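Local coordinates for large adhesion protein (Lap) involved in biofilm formation (PDB 6XI3) that probably extends a bacterial surface adhesin toward its target in biofilm formation, with calcium bound at the junctions of its tandem Ig-like beta-sandwich domains, at residues 93-98 with 203-208; 125-130 with 197-202; 139-144 with 183-188; 148-153 with 172-177. One frame throughout, in Å; residues are numbered along the deposited sequence.

Contact 1: 93-98 with 203-208; sequences LVDGSL and DRNGNA. With CA (calcium ion), chain E.
D95 and N205 meet at a calcium ion between two successive beta-sandwich domains. D95 gives OD2 and N205 gives its amide oxygen OD1, each 2.3 Å from the metal; the two oxygens, D95 OD2 and N205 OD1, lie 3.3 Å apart, and the carboxylate and amide planes are turned 63° against each other. D121 OD1, T123 O and D149 OD2 are further ligands, and a water completes the set at 2.4 Å from the calcium.

Hydrogen bonds steady the loop that carries N205. D203 OD1 accepts the backbone N of N205 (2.9 Å), an Asx turn, and the backbone N of N207 from the opposite face of the carboxylate, while D203 OD2 takes a bond from the metal-bound water and so acts from the second shell. The other polar atoms are held too: A122 N bonds to D95 OD1 and L120 O accepts from N205 ND2.

Van der Waals contact comes from R204, whose extended chain runs past D95 O (3.4 Å from R204 CD). V94 crosses it at about a right angle, with V94 CB over one guanidinium face, offset toward its rim. The guanidinium reaches D149 in a salt bridge through NH1.

With no direct hydrogen bond between the segments, the calcium is the main polar tie; the ion probably offsets the repulsion of the gathered carboxylates, so the junction would depend on it.

Contact 2: 125-130 with 197-202; sequences GDLTVS and VEASAQ
L127 lays its two methyl branches over the small side chains of the facing strand, CD2 on A199 and CD1 on A201. This is the inside of an Ig-like beta-sandwich: strand 126-130 belongs to one sheet, strand 197-202 to the other, and their side chains meet across the core. The axes of these short segments approach to 7.4 Å, with N-to-C directions 154° apart, so the strands run roughly antiparallel without sharing a backbone hydrogen bond.

Alternation sets which residues take part. L127 and V129 point from the first strand toward V197, A199 and A201, whereas T128 and E198 turn to the outer faces of their sheets. With CG anti to the backbone N (chi1 -180°), the leucine reaches across and spreads its fork: CD2 stands 3.9 Å from A199 CB, and CD1 is likewise 3.9 Å from A201 CB. CD1 also borders the backbone of S200.

A199 and A201 suit this close approach, since the larger side chains opposite can come down almost onto the strand. Y180, from strand 180-186, touches L127, V129 and A199 together, and V156 of strand 155-161 packs on both L127 and A199, which carries the apolar layer on to other strands of both sheets. At the other end V129 meets V197 more loosely, CG2 to CG1 at 4.3 Å. Between these two places the methyl carbon A199 CB sits close to the valine's branch point, obliquely below it, 3.8 Å from V129 CB.

Contact 3: 139-144 with 183-188; sequences QTVNLS and TGVDIS
The side-chain oxygen OD1 of N142 accepts the backbone N of G184 at 2.8 Å, in a nearly straight bond of 176°. With chi1 at -61° the amide of N142 lies beside its own backbone N, and its oxygen comes within 3.7 Å of T183 CG2 as the two side chains cross. The bond holds the corner at G184, where the chain turns with positive phi.

Beyond the corner the pairing is antiparallel. V141 and V185 form a hydrogen-bonded pair, bonded both ways, with V141 N meeting V185 O in the carbonyl plane; T140 and D186 make the neighbouring non-hydrogen-bonded pair. I187 N then binds Q139 O (3.0 Å) from above the carbonyl plane. D186 OD1 accepts S188 N, an Asx turn that closes the end of the strand, and also S188 OG.

V141 and V185 lie side by side, pointing the same way, with V141 CG1 3.8 Å from V185 CB and also against I187 CG2. Q139 and T140 form a G1 beta bulge opposite D135 of strand 126-135. Strand 140-148 thus lies between strands 126-135 and 180-186, while M160 of strand 155-161 touches V141, V185 and I187 from the opposing sheet.

Contact 4: 148-153 with 172-177; sequences TDVAPN and ATVGAD. With CA (calcium ion), chain E.
The backbones of 150-153 and 173-176 run 106° apart and come closest at P152 and V174, where N153 N donates to V174 O at 2.7 Å with an angle of 160°. The same carbonyl oxygen receives a CA-H...O contact from P152 CA (3.4 Å), so two successive residues of the loop gather on it.

V174 points toward the loop. Its CG2 meets V150 CG1 at 3.9 Å, the two valines crossing at about a right angle, and its CG1 lies against the backbone oxygens of V150 and A151. Towards the surface, the ring of P152 rests on the G175-A176 backbone, with CB 3.6 Å from G175 O and CG near A176 CA. T173 turns CG2 to N153, anti to its own backbone nitrogen, while its hydroxyl OG1 bonds to Q155 NE2.

D149, the metal ligand at the start of the loop, takes no part in this packing. Between 148-153 and 172-177 one hydrogen bond, a valine pair and van der Waals contacts of the proline ring fasten the loop to the end of strand 167-173, and V174 also bonds through its backbone to G154. This anchorage lies only a few residues from D149, whose charge is probably offset by both the ion and the arginine R204.

How the contacts relate
All four contacts lie in or border one beta-sandwich domain. Contacts 2, 4 and 3 fall within the loop closed by contact 1, and contact 4 is nested inside contact 3, itself inside contact 2. Contacts 1 and 4 have centres 13 Å apart and share the calcium ion at the junction with the preceding domain. Contact 2 crosses the sandwich, 11 Å from contact 4 between centres; its strand 126-135 pairs with strand 140-148, which carries contact 3, 17 Å away between centres. Contact 3 lies far from that junction, about 31 Å from contact 1 between centres. A continuous run of strands therefore connects this calcium site to the far part of the domain, consistent with a rigid extender module.

Contact 1: 93-98 with 203-208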
# COMPACT_ATOMS: atom_id res chain seq x y z
N LEU A 93 -38.15 30.23 -13.25
CA LEU A 93 -38.01 28.96 -14.00
C LEU A 93 -36.60 28.42 -13.77
O LEU A 93 -35.68 29.22 -13.48
CB LEU A 93 -38.30 29.15 -15.48
CG LEU A 93 -39.68 29.73 -15.79
CD1 LEU A 93 -39.89 29.84 -17.30
CD2 LEU A 93 -40.77 28.90 -15.15
N VAL A 94 -36.46 27.10 -13.92
CA VAL A 94 -35.14 26.42 -13.87
C VAL A 94 -34.60 26.26 -15.28
O VAL A 94 -35.39 26.30 -16.23
CB VAL A 94 -35.20 25.09 -13.11
CG1 VAL A 94 -35.62 25.32 -11.67
CG2 VAL A 94 -36.08 24.04 -13.78
N ASP A 95 -33.29 26.03 -15.38
CA ASP A 95 -32.56 25.84 -16.64
C ASP A 95 -33.08 24.59 -17.37
O ASP A 95 -33.63 23.68 -16.73
CB ASP A 95 -31.04 25.78 -16.39
CG ASP A 95 -30.39 27.13 -16.13
OD1 ASP A 95 -31.13 28.15 -16.06
OD2 ASP A 95 -29.13 27.16 -16.05
N GLY A 96 -32.82 24.56 -18.67
CA GLY A 96 -33.24 23.50 -19.59
C GLY A 96 -34.18 24.06 -20.63
O GLY A 96 -34.11 25.29 -20.92
N SER A 97 -35.05 23.22 -21.17
CA SER A 97 -35.99 23.61 -22.25
C SER A 97 -37.03 24.57 -21.68
O SER A 97 -37.40 24.46 -20.51
CB SER A 97 -36.64 22.39 -22.83
OG SER A 97 -37.36 21.74 -21.79
N LEU A 98 -37.47 25.51 -22.51
CA LEU A 98 -38.65 26.36 -22.24
C LEU A 98 -39.65 26.04 -23.33
O LEU A 98 -39.23 26.06 -24.51
CB LEU A 98 -38.27 27.84 -22.33
CG LEU A 98 -37.24 28.32 -21.33
CD1 LEU A 98 -36.83 29.76 -21.61
CD2 LEU A 98 -37.78 28.16 -19.92
N ASP A 203 -25.99 18.50 -15.09
CA ASP A 203 -26.75 19.73 -14.81
C ASP A 203 -27.93 19.77 -15.80
O ASP A 203 -28.02 18.91 -16.72
CB ASP A 203 -25.84 20.96 -14.79
CG ASP A 203 -25.41 21.49 -16.14
OD1 ASP A 203 -25.98 21.03 -17.16
OD2 ASP A 203 -24.53 22.37 -16.16
N ARG A 204 -28.82 20.71 -15.61
CA ARG A 204 -30.10 20.73 -16.35
C ARG A 204 -29.85 21.14 -17.80
O ARG A 204 -30.79 21.05 -18.59
CB ARG A 204 -31.05 21.70 -15.68
CG ARG A 204 -31.43 21.34 -14.26
CD ARG A 204 -32.46 22.37 -13.87
NE ARG A 204 -33.10 22.13 -12.60
CZ ARG A 204 -32.75 22.67 -11.45
NH1 ARG A 204 -31.68 23.44 -11.35
NH2 ARG A 204 -33.42 22.37 -10.37
N ASN A 205 -28.64 21.59 -18.16
CA ASN A 205 -28.33 21.85 -19.58
C ASN A 205 -27.59 20.65 -20.19
O ASN A 205 -27.12 20.78 -21.29
CB ASN A 205 -27.58 23.17 -19.78
CG ASN A 205 -28.42 24.35 -19.35
OD1 ASN A 205 -28.31 24.78 -18.20
ND2 ASN A 205 -29.26 24.84 -20.25
N GLY A 206 -27.55 19.51 -19.51
CA GLY A 206 -26.96 18.29 -20.08
C GLY A 206 -25.44 18.24 -19.97
O GLY A 206 -24.84 17.45 -20.70
N ASN A 207 -24.82 19.04 -19.08
CA ASN A 207 -23.34 19.09 -18.95
C ASN A 207 -22.93 18.23 -17.76
O ASN A 207 -23.56 18.35 -16.66
CB ASN A 207 -22.79 20.51 -18.77
CG ASN A 207 -23.18 21.46 -19.88
OD1 ASN A 207 -24.00 22.34 -19.67
ND2 ASN A 207 -22.66 21.24 -21.07
N ALA A 208 -21.90 17.39 -17.95
CA ALA A 208 -21.32 16.59 -16.85
C ALA A 208 -20.71 17.56 -15.85
O ALA A 208 -19.99 18.46 -16.28
CB ALA A 208 -20.31 15.60 -17.40
CA CA E . -27.32 25.86 -16.45
O HOH W 1 -25.26 24.72 -16.82

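Contact 2: 125-130 with 197-202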
# COMPACT_ATOMS: atom_id res chain seq x y z
N GLY A 125 -23.66 25.08 -13.93
CA GLY A 125 -23.68 23.78 -13.25
C GLY A 125 -22.37 23.56 -12.51
O GLY A 125 -21.32 23.98 -13.04
N ASP A 126 -22.44 22.98 -11.32
CA ASP A 126 -21.23 22.71 -10.50
C ASP A 126 -21.52 21.54 -9.57
O ASP A 126 -22.70 21.28 -9.27
CB ASP A 126 -20.81 23.98 -9.73
CG ASP A 126 -19.36 24.02 -9.29
OD1 ASP A 126 -18.53 23.37 -9.93
OD2 ASP A 126 -19.07 24.71 -8.29
N LEU A 127 -20.48 20.84 -9.13
CA LEU A 127 -20.63 19.79 -8.09
C LEU A 127 -19.39 19.86 -7.21
O LEU A 127 -18.33 20.12 -7.75
CB LEU A 127 -20.79 18.43 -8.77
CG LEU A 127 -20.97 17.24 -7.83
CD1 LEU A 127 -21.85 16.16 -8.45
CD2 LEU A 127 -19.61 16.64 -7.44
N THR A 128 -19.57 19.64 -5.91
CA THR A 128 -18.48 19.43 -4.93
C THR A 128 -18.71 18.06 -4.30
O THR A 128 -19.89 17.61 -4.21
CB THR A 128 -18.41 20.55 -3.87
OG1 THR A 128 -19.54 20.42 -3.00
CG2 THR A 128 -18.34 21.94 -4.48
N VAL A 129 -17.62 17.40 -3.92
CA VAL A 129 -17.69 16.21 -3.04
C VAL A 129 -16.62 16.35 -1.96
O VAL A 129 -15.55 16.90 -2.24
CB VAL A 129 -17.52 14.90 -3.80
CG1 VAL A 129 -16.11 14.74 -4.35
CG2 VAL A 129 -17.91 13.75 -2.90
N SER A 130 -16.91 15.89 -0.75
CA SER A 130 -15.94 16.00 0.36
C SER A 130 -16.08 14.78 1.27
O SER A 130 -17.22 14.32 1.52
CB SER A 130 -16.08 17.33 1.07
OG SER A 130 -16.89 17.21 2.21
N VAL A 197 -11.86 9.64 -4.15
CA VAL A 197 -13.34 9.66 -4.25
C VAL A 197 -13.71 10.56 -5.43
O VAL A 197 -13.35 11.74 -5.41
CB VAL A 197 -14.02 10.08 -2.94
CG1 VAL A 197 -15.54 10.15 -3.08
CG2 VAL A 197 -13.69 9.12 -1.81
N GLU A 198 -14.40 10.00 -6.43
CA GLU A 198 -14.89 10.76 -7.60
C GLU A 198 -16.43 10.78 -7.58
O GLU A 198 -17.05 9.72 -7.31
CB GLU A 198 -14.33 10.13 -8.87
CG GLU A 198 -14.86 10.76 -10.14
CD GLU A 198 -14.21 12.07 -10.51
OE1 GLU A 198 -12.98 12.20 -10.28
OE2 GLU A 198 -14.92 12.97 -11.03
N ALA A 199 -17.01 11.96 -7.84
CA ALA A 199 -18.48 12.17 -7.88
C ALA A 199 -18.81 12.92 -9.16
O ALA A 199 -18.02 13.79 -9.55
CB ALA A 199 -18.97 12.89 -6.65
N SER A 200 -19.92 12.54 -9.80
CA SER A 200 -20.35 13.12 -11.09
C SER A 200 -21.89 13.13 -11.19
O SER A 200 -22.59 12.28 -10.60
CB SER A 200 -19.67 12.43 -12.25
OG SER A 200 -20.12 11.09 -12.39
N ALA A 201 -22.39 14.08 -11.94
CA ALA A 201 -23.85 14.23 -12.16
C ALA A 201 -24.02 15.02 -13.44
O ALA A 201 -23.01 15.29 -14.09
CB ALA A 201 -24.48 14.87 -10.95
N GLN A 202 -25.26 15.32 -13.82
CA GLN A 202 -25.53 16.10 -15.04
C GLN A 202 -26.35 17.32 -14.62
O GLN A 202 -27.27 17.16 -13.82
CB GLN A 202 -26.20 15.20 -16.08
CG GLN A 202 -26.08 15.74 -17.49
CD GLN A 202 -26.67 14.82 -18.54
OE1 GLN A 202 -27.89 14.75 -18.75
NE2 GLN A 202 -25.77 14.17 -19.26

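Contact 3: 139-144 with 183-188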
# COMPACT_ATOMS: atom_id res chain seq x y z
N GLN A 139 -14.23 0.38 8.60
CA GLN A 139 -13.94 0.28 7.13
C GLN A 139 -15.14 0.87 6.38
O GLN A 139 -15.74 0.17 5.55
CB GLN A 139 -13.61 -1.16 6.71
CG GLN A 139 -12.51 -1.76 7.58
CD GLN A 139 -11.85 -3.02 7.05
OE1 GLN A 139 -11.68 -3.22 5.86
NE2 GLN A 139 -11.36 -3.82 7.96
N THR A 140 -15.50 2.09 6.74
CA THR A 140 -16.62 2.83 6.11
C THR A 140 -16.19 4.26 5.81
O THR A 140 -15.18 4.72 6.35
CB THR A 140 -17.88 2.83 6.98
OG1 THR A 140 -17.56 3.51 8.19
CG2 THR A 140 -18.40 1.45 7.30
N VAL A 141 -16.92 4.92 4.92
CA VAL A 141 -16.66 6.34 4.60
C VAL A 141 -18.00 7.07 4.64
O VAL A 141 -19.03 6.48 4.22
CB VAL A 141 -15.92 6.48 3.26
CG1 VAL A 141 -16.65 5.79 2.13
CG2 VAL A 141 -15.71 7.94 2.91
N ASN A 142 -17.98 8.25 5.26
CA ASN A 142 -19.07 9.26 5.17
C ASN A 142 -18.63 10.31 4.14
O ASN A 142 -17.48 10.82 4.26
CB ASN A 142 -19.36 9.89 6.53
CG ASN A 142 -19.82 8.89 7.57
OD1 ASN A 142 -20.10 7.73 7.24
ND2 ASN A 142 -19.88 9.32 8.82
N LEU A 143 -19.50 10.59 3.18
CA LEU A 143 -19.28 11.53 2.05
C LEU A 143 -20.42 12.53 2.10
O LEU A 143 -21.55 12.13 2.43
CB LEU A 143 -19.39 10.81 0.69
CG LEU A 143 -18.41 9.69 0.41
CD1 LEU A 143 -18.75 8.99 -0.89
CD2 LEU A 143 -16.98 10.21 0.35
N SER A 144 -20.19 13.74 1.62
CA SER A 144 -21.29 14.70 1.42
C SER A 144 -20.86 15.59 0.27
O SER A 144 -19.70 15.50 -0.12
CB SER A 144 -21.61 15.46 2.68
OG SER A 144 -20.63 16.45 2.92
N THR A 183 -23.68 7.82 4.30
CA THR A 183 -23.19 7.47 5.65
C THR A 183 -22.84 5.99 5.62
O THR A 183 -23.61 5.23 5.03
CB THR A 183 -24.23 7.82 6.71
OG1 THR A 183 -24.51 9.18 6.40
CG2 THR A 183 -23.72 7.70 8.13
N GLY A 184 -21.71 5.65 6.21
CA GLY A 184 -21.27 4.26 6.41
C GLY A 184 -21.17 3.48 5.11
O GLY A 184 -21.55 2.32 5.13
N VAL A 185 -20.68 4.05 4.01
CA VAL A 185 -20.44 3.26 2.76
C VAL A 185 -19.33 2.24 3.07
O VAL A 185 -18.25 2.67 3.54
CB VAL A 185 -20.05 4.12 1.56
CG1 VAL A 185 -19.79 3.26 0.34
CG2 VAL A 185 -21.08 5.19 1.24
N ASP A 186 -19.56 0.95 2.76
CA ASP A 186 -18.64 -0.19 3.04
C ASP A 186 -17.44 -0.12 2.07
O ASP A 186 -17.64 -0.26 0.84
CB ASP A 186 -19.37 -1.53 2.91
CG ASP A 186 -18.51 -2.77 3.23
OD1 ASP A 186 -17.33 -2.61 3.66
OD2 ASP A 186 -19.04 -3.88 3.03
N ILE A 187 -16.23 0.07 2.60
CA ILE A 187 -15.00 0.05 1.76
C ILE A 187 -14.05 -1.06 2.23
O ILE A 187 -12.82 -0.97 1.93
CB ILE A 187 -14.32 1.43 1.75
CG1 ILE A 187 -14.01 1.93 3.16
CG2 ILE A 187 -15.16 2.41 0.96
CD1 ILE A 187 -13.02 3.06 3.19
N SER A 188 -14.58 -2.06 2.93
CA SER A 188 -13.84 -3.28 3.35
C SER A 188 -13.24 -3.99 2.12
O SER A 188 -12.20 -4.60 2.28
CB SER A 188 -14.68 -4.20 4.21
OG SER A 188 -15.78 -4.72 3.48

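Contact 4: 148-153 with 172-177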
# COMPACT_ATOMS: atom_id res chain seq x y z
N THR A 148 -24.93 22.63 -8.05
CA THR A 148 -25.57 23.83 -8.61
C THR A 148 -26.15 23.44 -9.97
O THR A 148 -25.43 22.81 -10.75
CB THR A 148 -24.54 24.97 -8.72
OG1 THR A 148 -23.99 25.18 -7.43
CG2 THR A 148 -25.14 26.27 -9.21
N ASP A 149 -27.40 23.82 -10.24
CA ASP A 149 -28.11 23.52 -11.50
C ASP A 149 -28.21 22.00 -11.77
O ASP A 149 -28.28 21.61 -12.93
CB ASP A 149 -27.44 24.17 -12.71
CG ASP A 149 -28.46 24.36 -13.84
OD1 ASP A 149 -29.64 24.37 -13.49
OD2 ASP A 149 -28.06 24.43 -15.02
N VAL A 150 -28.25 21.18 -10.74
CA VAL A 150 -28.60 19.74 -10.85
C VAL A 150 -29.97 19.53 -10.21
O VAL A 150 -30.14 19.98 -9.07
CB VAL A 150 -27.54 18.85 -10.17
CG1 VAL A 150 -27.92 17.37 -10.24
CG2 VAL A 150 -26.17 19.11 -10.77
N ALA A 151 -30.90 18.89 -10.92
CA ALA A 151 -32.32 18.77 -10.50
C ALA A 151 -32.40 17.92 -9.24
O ALA A 151 -31.79 16.86 -9.17
CB ALA A 151 -33.17 18.15 -11.60
N PRO A 152 -33.20 18.32 -8.23
CA PRO A 152 -33.52 17.42 -7.13
C PRO A 152 -34.02 16.06 -7.66
O PRO A 152 -34.57 16.03 -8.77
CB PRO A 152 -34.59 18.19 -6.35
CG PRO A 152 -34.24 19.63 -6.61
CD PRO A 152 -33.79 19.66 -8.06
N ASN A 153 -33.72 14.98 -6.93
CA ASN A 153 -33.94 13.56 -7.30
C ASN A 153 -32.99 13.12 -8.42
O ASN A 153 -33.04 11.94 -8.76
CB ASN A 153 -35.40 13.26 -7.68
CG ASN A 153 -36.25 13.32 -6.44
OD1 ASN A 153 -36.02 12.55 -5.50
ND2 ASN A 153 -37.14 14.29 -6.37
N ALA A 172 -25.97 8.53 -4.82
CA ALA A 172 -26.68 9.39 -3.86
C ALA A 172 -27.69 10.25 -4.63
O ALA A 172 -27.41 10.63 -5.77
CB ALA A 172 -25.72 10.26 -3.09
N THR A 173 -28.75 10.62 -3.94
CA THR A 173 -29.87 11.42 -4.49
C THR A 173 -29.67 12.88 -4.10
O THR A 173 -29.45 13.18 -2.92
CB THR A 173 -31.20 10.84 -3.98
OG1 THR A 173 -31.25 9.54 -4.55
CG2 THR A 173 -32.39 11.66 -4.41
N VAL A 174 -29.73 13.76 -5.09
CA VAL A 174 -29.67 15.22 -4.90
C VAL A 174 -30.98 15.68 -4.24
O VAL A 174 -32.06 15.36 -4.79
CB VAL A 174 -29.41 15.90 -6.25
CG1 VAL A 174 -29.49 17.42 -6.15
CG2 VAL A 174 -28.08 15.46 -6.82
N GLY A 175 -30.88 16.40 -3.11
CA GLY A 175 -32.00 16.98 -2.36
C GLY A 175 -32.50 18.28 -2.97
O GLY A 175 -31.94 18.75 -4.00
N ALA A 176 -33.51 18.88 -2.34
CA ALA A 176 -34.16 20.13 -2.79
C ALA A 176 -33.13 21.27 -2.79
O ALA A 176 -33.11 22.04 -3.76
CB ALA A 176 -35.36 20.45 -1.91
N ASP A 177 -32.24 21.32 -1.80
CA ASP A 177 -31.19 22.38 -1.71
C ASP A 177 -29.96 22.01 -2.55
O ASP A 177 -28.95 22.76 -2.50
CB ASP A 177 -30.79 22.63 -0.25
CG ASP A 177 -30.06 21.47 0.41
OD1 ASP A 177 -29.82 20.45 -0.27
OD2 ASP A 177 -29.75 21.58 1.62
CA CA E . -27.32 25.86 -16.45
O HOH W 1 -25.26 24.72 -16.82